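Local coordinates for putative HpcE protein (Mycolicibacterium smegmatis, PDB 6V77) that is of undetermined function but belongs to the fumarylacetoacetate hydrolase fold family and holds a zinc ion bound by carboxylate side chains, at residues L124-G129 and A145-G150; T205-R210 and G240-V245. All blocks are in the same frame, centred on the assembly; numbering follows the deposited sequence.

Interaction 1 (L124-G129 and A145-G150); sequences LVVVMG and AGVSVG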
ATOM      1  N   LEU B 124       8.731  16.581   0.144  1.00 22.71           N
ATOM      2  CA  LEU B 124       8.027  16.836  -1.105  1.00 22.08           C
ATOM      3  C   LEU B 124       7.221  15.597  -1.466  1.00 21.37           C
ATOM      4  O   LEU B 124       7.752  14.480  -1.458  1.00 21.75           O
ATOM      5  CB  LEU B 124       9.011  17.162  -2.226  1.00 22.30           C
ATOM      6  CG  LEU B 124       8.377  17.332  -3.614  1.00 22.00           C
ATOM      7  CD1 LEU B 124       7.550  18.592  -3.645  1.00 22.28           C
ATOM      8  CD2 LEU B 124       9.468  17.391  -4.679  1.00 23.82           C
ATOM      9  N   VAL B 125       5.935  15.787  -1.745  1.00 21.11           N
ATOM     10  CA  VAL B 125       5.040  14.709  -2.161  1.00 20.54           C
ATOM     11  C   VAL B 125       4.769  14.873  -3.647  1.00 20.37           C
ATOM     12  O   VAL B 125       4.505  15.986  -4.114  1.00 20.65           O
ATOM     13  CB  VAL B 125       3.730  14.732  -1.351  1.00 20.47           C
ATOM     14  CG1 VAL B 125       2.763  13.663  -1.862  1.00 21.57           C
ATOM     15  CG2 VAL B 125       4.021  14.477   0.117  1.00 24.70           C
ATOM     16  N   VAL B 126       4.845  13.760  -4.380  1.00 19.99           N
ATOM     17  CA  VAL B 126       4.621  13.696  -5.818  1.00 19.86           C
ATOM     18  C   VAL B 126       3.385  12.842  -6.063  1.00 19.47           C
ATOM     19  O   VAL B 126       3.242  11.770  -5.462  1.00 21.68           O
ATOM     20  CB  VAL B 126       5.847  13.110  -6.545  1.00 20.72           C
ATOM     21  CG1 VAL B 126       5.536  12.872  -8.058  1.00 21.23           C
ATOM     22  CG2 VAL B 126       7.059  14.042  -6.365  1.00 21.23           C
ATOM     23  N   VAL B 127       2.485  13.316  -6.927  1.00 19.57           N
ATOM     24  CA  VAL B 127       1.279  12.570  -7.290  1.00 19.27           C
ATOM     25  C   VAL B 127       1.370  12.289  -8.781  1.00 20.50           C
ATOM     26  O   VAL B 127       1.577  13.215  -9.565  1.00 19.53           O
ATOM     27  CB  VAL B 127      -0.009  13.353  -6.969  1.00 20.65           C
ATOM     28  CG1 VAL B 127      -1.245  12.552  -7.376  1.00 22.00           C
ATOM     29  CG2 VAL B 127      -0.075  13.704  -5.493  1.00 20.62           C
ATOM     30  N   MET B 128       1.228  11.021  -9.164  1.00 19.82           N
ATOM     31  CA  MET B 128       1.376  10.635 -10.558  1.00 22.65           C
ATOM     32  C   MET B 128       0.155  11.034 -11.377  1.00 20.11           C
ATOM     33  O   MET B 128      -0.985  10.901 -10.922  1.00 20.21           O
ATOM     34  CB  MET B 128       1.587   9.121 -10.661  1.00 20.45           C
ATOM     35  CG  MET B 128       2.815   8.607  -9.889  1.00 19.15           C
ATOM     36  SD  MET B 128       4.343   9.407 -10.450  1.00 23.58           S
ATOM     37  CE  MET B 128       4.455   8.848 -12.175  1.00 20.14           C
ATOM     38  N   GLY B 129       0.402  11.469 -12.613  1.00 19.45           N
ATOM     39  CA  GLY B 129      -0.668  11.798 -13.548  1.00 19.72           C
ATOM     40  C   GLY B 129      -0.751  10.794 -14.689  1.00 25.87           C
ATOM     41  O   GLY B 129      -1.759  10.715 -15.397  1.00 28.78           O
ATOM     42  N   ALA B 145       1.411  14.470 -12.162  1.00 18.60           N
ATOM     43  CA  ALA B 145       0.307  15.422 -12.118  1.00 19.31           C
ATOM     44  C   ALA B 145       0.726  16.699 -11.405  1.00 19.55           C
ATOM     45  O   ALA B 145       0.570  17.805 -11.933  1.00 21.56           O
ATOM     46  CB  ALA B 145      -0.892  14.787 -11.414  1.00 20.81           C
ATOM     47  N   GLY B 146       1.219  16.566 -10.185  1.00 20.74           N
ATOM     48  CA  GLY B 146       1.674  17.739  -9.460  1.00 19.46           C
ATOM     49  C   GLY B 146       2.345  17.320  -8.174  1.00 18.25           C
ATOM     50  O   GLY B 146       2.543  16.136  -7.915  1.00 19.09           O
ATOM     51  N   VAL B 147       2.686  18.321  -7.353  1.00 18.76           N
ATOM     52  CA  VAL B 147       3.408  18.082  -6.112  1.00 18.61           C
ATOM     53  C   VAL B 147       2.616  18.703  -4.975  1.00 20.27           C
ATOM     54  O   VAL B 147       1.760  19.563  -5.183  1.00 22.41           O
ATOM     55  CB  VAL B 147       4.837  18.675  -6.136  1.00 20.43           C
ATOM     56  CG1 VAL B 147       5.656  18.019  -7.244  1.00 24.84           C
ATOM     57  CG2 VAL B 147       4.803  20.221  -6.296  1.00 24.26           C
ATOM     58  N   SER B 148       2.911  18.261  -3.756  1.00 21.15           N
ATOM     59  CA  SER B 148       2.274  18.862  -2.598  1.00 19.83           C
ATOM     60  C   SER B 148       3.235  18.770  -1.415  1.00 22.74           C
ATOM     61  O   SER B 148       4.359  18.268  -1.531  1.00 20.84           O
ATOM     62  CB  SER B 148       0.911  18.197  -2.318  1.00 21.50           C
ATOM     63  OG  SER B 148       0.156  19.004  -1.402  1.00 23.47           O
ATOM     64  N   VAL B 149       2.776  19.251  -0.260  1.00 20.87           N
ATOM     65  CA  VAL B 149       3.567  19.216   0.967  1.00 20.89           C
ATOM     66  C   VAL B 149       3.132  18.005   1.772  1.00 20.61           C
ATOM     67  O   VAL B 149       1.935  17.707   1.858  1.00 24.00           O
ATOM     68  CB  VAL B 149       3.376  20.500   1.801  1.00 21.35           C
ATOM     69  CG1 VAL B 149       4.351  20.519   2.998  1.00 26.80           C
ATOM     70  CG2 VAL B 149       3.514  21.793   0.957  1.00 21.43           C
ATOM     71  N   GLY B 150       4.091  17.307   2.383  1.00 21.97           N
ATOM     72  CA  GLY B 150       3.757  16.189   3.251  1.00 22.94           C
ATOM     73  C   GLY B 150       4.620  16.157   4.500  1.00 22.16           C
ATOM     74  O   GLY B 150       5.676  16.793   4.577  1.00 22.38           O
TER

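Interaction 2 (T205-R210 and G240-V245); sequences TVQHSR and GTPSGV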
ATOM      1  N   THR B 205      13.034  26.923  13.687  1.00 35.00           N
ATOM      2  CA  THR B 205      13.325  26.042  12.556  1.00 33.45           C
ATOM      3  C   THR B 205      13.997  24.769  13.052  1.00 30.19           C
ATOM      4  O   THR B 205      14.921  24.822  13.873  1.00 31.69           O
ATOM      5  CB  THR B 205      14.219  26.727  11.515  1.00 34.84           C
ATOM      6  OG1 THR B 205      13.581  27.914  11.036  1.00 40.16           O
ATOM      7  CG2 THR B 205      14.461  25.793  10.322  1.00 32.14           C
ATOM      8  N   VAL B 206      13.503  23.629  12.579  1.00 30.26           N
ATOM      9  CA  VAL B 206      14.144  22.346  12.825  1.00 30.40           C
ATOM     10  C   VAL B 206      14.570  21.647  11.543  1.00 29.45           C
ATOM     11  O   VAL B 206      15.473  20.795  11.592  1.00 30.15           O
ATOM     12  CB  VAL B 206      13.236  21.419  13.658  1.00 29.27           C
ATOM     13  CG1 VAL B 206      13.074  21.979  15.091  1.00 32.45           C
ATOM     14  CG2 VAL B 206      11.894  21.248  12.985  1.00 28.29           C
ATOM     15  N   GLN B 207      13.953  21.947  10.398  1.00 27.77           N
ATOM     16  CA  GLN B 207      14.443  21.474   9.110  1.00 27.16           C
ATOM     17  C   GLN B 207      14.399  22.620   8.114  1.00 30.82           C
ATOM     18  O   GLN B 207      13.488  23.449   8.158  1.00 28.10           O
ATOM     19  CB  GLN B 207      13.608  20.308   8.585  1.00 26.26           C
ATOM     20  CG  GLN B 207      13.737  19.019   9.403  1.00 26.46           C
ATOM     21  CD  GLN B 207      12.958  17.885   8.767  1.00 32.00           C
ATOM     22  OE1 GLN B 207      11.728  17.850   8.853  1.00 25.19           O
ATOM     23  NE2 GLN B 207      13.661  16.977   8.087  1.00 30.09           N
ATOM     24  N   HIS B 208      15.395  22.668   7.231  1.00 27.16           N
ATOM     25  CA  HIS B 208      15.418  23.660   6.157  1.00 26.85           C
ATOM     26  C   HIS B 208      16.444  23.262   5.112  1.00 26.75           C
ATOM     27  O   HIS B 208      17.643  23.224   5.405  1.00 28.46           O
ATOM     28  CB  HIS B 208      15.743  25.060   6.684  1.00 32.20           C
ATOM     29  CG  HIS B 208      15.975  26.060   5.590  1.00 32.83           C
ATOM     30  ND1 HIS B 208      17.214  26.605   5.326  1.00 32.19           N
ATOM     31  CD2 HIS B 208      15.128  26.586   4.675  1.00 32.32           C
ATOM     32  CE1 HIS B 208      17.115  27.441   4.306  1.00 34.98           C
ATOM     33  NE2 HIS B 208      15.861  27.440   3.886  1.00 29.11           N
ATOM     34  N   SER B 209      15.988  22.990   3.893  1.00 26.87           N
ATOM     35  CA  SER B 209      16.872  22.539   2.831  1.00 30.90           C
ATOM     36  C   SER B 209      16.207  22.857   1.489  1.00 27.74           C
ATOM     37  O   SER B 209      15.226  23.604   1.425  1.00 25.08           O
ATOM     38  CB  SER B 209      17.169  21.042   2.996  1.00 29.66           C
ATOM     39  OG  SER B 209      18.239  20.636   2.167  1.00 31.97           O
ATOM     40  N   ARG B 210      16.752  22.297   0.414  1.00 25.03           N
ATOM     41  CA  ARG B 210      16.154  22.395  -0.913  0.51 24.47           C
ATOM     42  C   ARG B 210      16.173  21.017  -1.552  1.00 25.26           C
ATOM     43  O   ARG B 210      17.103  20.239  -1.329  1.00 26.26           O
ATOM     44  CB  ARG B 210      16.899  23.403  -1.820  0.51 25.80           C
ATOM     45  CG  ARG B 210      16.945  24.848  -1.282  0.51 25.60           C
ATOM     46  CD  ARG B 210      17.459  25.842  -2.347  0.51 26.03           C
ATOM     47  NE  ARG B 210      16.495  26.033  -3.429  0.51 28.63           N
ATOM     48  CZ  ARG B 210      15.588  27.006  -3.461  0.51 29.26           C
ATOM     49  NH1 ARG B 210      14.737  27.090  -4.481  0.51 27.01           N
ATOM     50  NH2 ARG B 210      15.524  27.889  -2.471  0.51 26.12           N
ATOM     51  N   GLY B 240      11.231  11.704   0.593  1.00 24.97           N
ATOM     52  CA  GLY B 240      12.302  11.691   1.576  1.00 24.06           C
ATOM     53  C   GLY B 240      12.411  13.002   2.332  1.00 22.14           C
ATOM     54  O   GLY B 240      11.852  14.010   1.895  1.00 25.35           O
ATOM     55  N   THR B 241      13.107  12.995   3.477  1.00 22.98           N
ATOM     56  CA  THR B 241      13.208  14.197   4.296  1.00 25.16           C
ATOM     57  C   THR B 241      14.659  14.645   4.470  1.00 27.70           C
ATOM     58  O   THR B 241      15.566  13.811   4.576  1.00 27.07           O
ATOM     59  CB  THR B 241      12.587  13.984   5.693  1.00 24.73           C
ATOM     60  OG1 THR B 241      12.353  15.256   6.300  1.00 26.44           O
ATOM     61  CG2 THR B 241      13.481  13.156   6.600  1.00 29.38           C
ATOM     62  N   PRO B 242      14.901  15.951   4.524  1.00 28.75           N
ATOM     63  CA  PRO B 242      16.250  16.466   4.787  1.00 25.00           C
ATOM     64  C   PRO B 242      16.628  16.285   6.259  1.00 26.70           C
ATOM     65  O   PRO B 242      15.874  15.737   7.066  1.00 29.29           O
ATOM     66  CB  PRO B 242      16.151  17.952   4.406  1.00 32.24           C
ATOM     67  CG  PRO B 242      14.704  18.298   4.586  1.00 27.49           C
ATOM     68  CD  PRO B 242      13.933  17.023   4.239  1.00 24.64           C
ATOM     69  N   SER B 243      17.819  16.750   6.594  1.00 27.45           N
ATOM     70  CA  SER B 243      18.322  16.590   7.955  1.00 27.56           C
ATOM     71  C   SER B 243      17.538  17.465   8.936  1.00 31.19           C
ATOM     72  O   SER B 243      16.722  18.315   8.558  1.00 29.39           O
ATOM     73  CB  SER B 243      19.804  16.927   8.016  1.00 31.29           C
ATOM     74  OG  SER B 243      19.996  18.323   7.871  1.00 34.97           O
ATOM     75  N   GLY B 244      17.807  17.256  10.224  1.00 31.76           N
ATOM     76  CA  GLY B 244      17.124  17.980  11.275  1.00 30.63           C
ATOM     77  C   GLY B 244      16.056  17.189  11.999  1.00 30.46           C
ATOM     78  O   GLY B 244      15.404  17.743  12.902  1.00 29.90           O
ATOM     79  N   VAL B 245      15.857  15.912  11.667  1.00 28.59           N
ATOM     80  CA  VAL B 245      14.836  15.167  12.397  1.00 28.16           C
ATOM     81  C   VAL B 245      15.255  15.021  13.861  1.00 31.94           C
ATOM     82  O   VAL B 245      16.434  15.139  14.225  1.00 30.51           O
ATOM     83  CB  VAL B 245      14.551  13.797  11.758  1.00 31.42           C
ATOM     84  CG1 VAL B 245      14.324  13.951  10.265  1.00 28.52           C
ATOM     85  CG2 VAL B 245      15.661  12.785  12.071  1.00 28.27           C
TER
HETATM   86  O   HOH W   1      17.171  20.640   6.967  1.00 31.65           O

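Interaction 1 (L124-G129 and A145-G150)
A145 and G146 together face V127, a classic beta bulge near the start of strand 144-155, beside the end of strand 118-128, in the fumarylacetoacetate hydrolase fold. V127 O takes the extra residue by accepting twice: A145 N lies in its carbonyl plane at 2.9 Å, whereas the bond from G146 N is weak. The small methyl of A145 suits this spot, since CB can lie 3.7 Å from G129 CA, where segment 124-129 leaves its strand. G146, whose nearly fully stretched backbone is easy for a glycine, also accepts through its carbonyl; V127 N approaches G146 O almost head-on at 3.0 Å, with 166° at the hydrogen. From V147 onward the pairing is regular. V147 and V126 form a non-hydrogen-bonded pair, and the V147 side chain shares its face of the sheet with L124. L124 turns CG away from its own N (chi1 175°), and CD1 then comes 3.7 Å from V147 CB, the two side chains crossing obliquely. Branched valines favour the extended backbone here, and helix 218-226 packs on L124 and V126. S148 forms the next hydrogen-bonded pair with V125, each giving its N-H to the other's carbonyl; its OG turns to E182 O on strand 177-185, which satisfies a hydroxyl in a buried, mostly apolar layer. V149 follows opposite L124, its side chain reaching strand 260-265. Finally G150, lacking a side chain, makes room for V125: the valine methyl CG2 sits 3.6 Å from G150 CA.

Interaction 2 (T205-R210 and G240-V245)
Q207 reaches from strand 204-210 to segment 240-245, in the loop after strand 236-238, and puts its amide nitrogen among three oxygens of that segment. The strongest bond runs from Q207 NE2 to T241 OG1, 2.8 Å long with 161° at the hydrogen, and the hydroxyl lies close to the amide plane. P242 O is near as well, but its bond from NE2 is bent and weak, and that to S243 O is long and weak. Chi1 of -68° sets Q207 CG beside the backbone N, and the extended chain beyond it carries the amide deep into the loop, with CG passing 3.2 Å from S243 O. A glutamine suits the place because its other end can accept: OE1 takes the N-H of V122, while T241 OG1 also bonds V122 O, so both side chains are tied to strand 118-128. Packing is close at G244 too, where the missing side chain lets its CA come 3.3 Å from V206 O in a CA-H...O contact. Along the strand, the compact S209 lays CB 3.5 Å from P242 CB, a small apolar touch at a partly exposed position. The looser side is bridged by water: one molecule accepts from H208 N at 2.7 Å and donates to S243 O at 2.9 Å; H208 is exposed, and its NE2 is hydrogen-bonded to E196 OE2. The T241 side chain lies about 5 Å from the zinc ion and touches E121, a zinc ligand. V122 follows E121 and precedes the ligand E123, consistent with Q207 holding the loop against the metal-bearing strand.

Followed from the N terminus, the chain first closes interaction 1, where strand 118-128 is joined to strand 144-155 after a connection of 15 residues, nearly all of it without regular structure. Interaction 2 opens later and closes a longer loop of 29 residues, which includes helix 218-226 and strand 236-238. The two are in series, neither nested nor crossed, with centres about 18 Å apart. Strand 118-128 is the shared element: it carries 124-129 and, farther back, the zinc ligands E121 and E123, with V122 between them hydrogen-bonded to both Q207 and T241. Interaction 1 lies within the large mixed sheet, while interaction 2 ties strand 204-210, outermost within this chain in the five-stranded sheet, to the loop following strand 236-238.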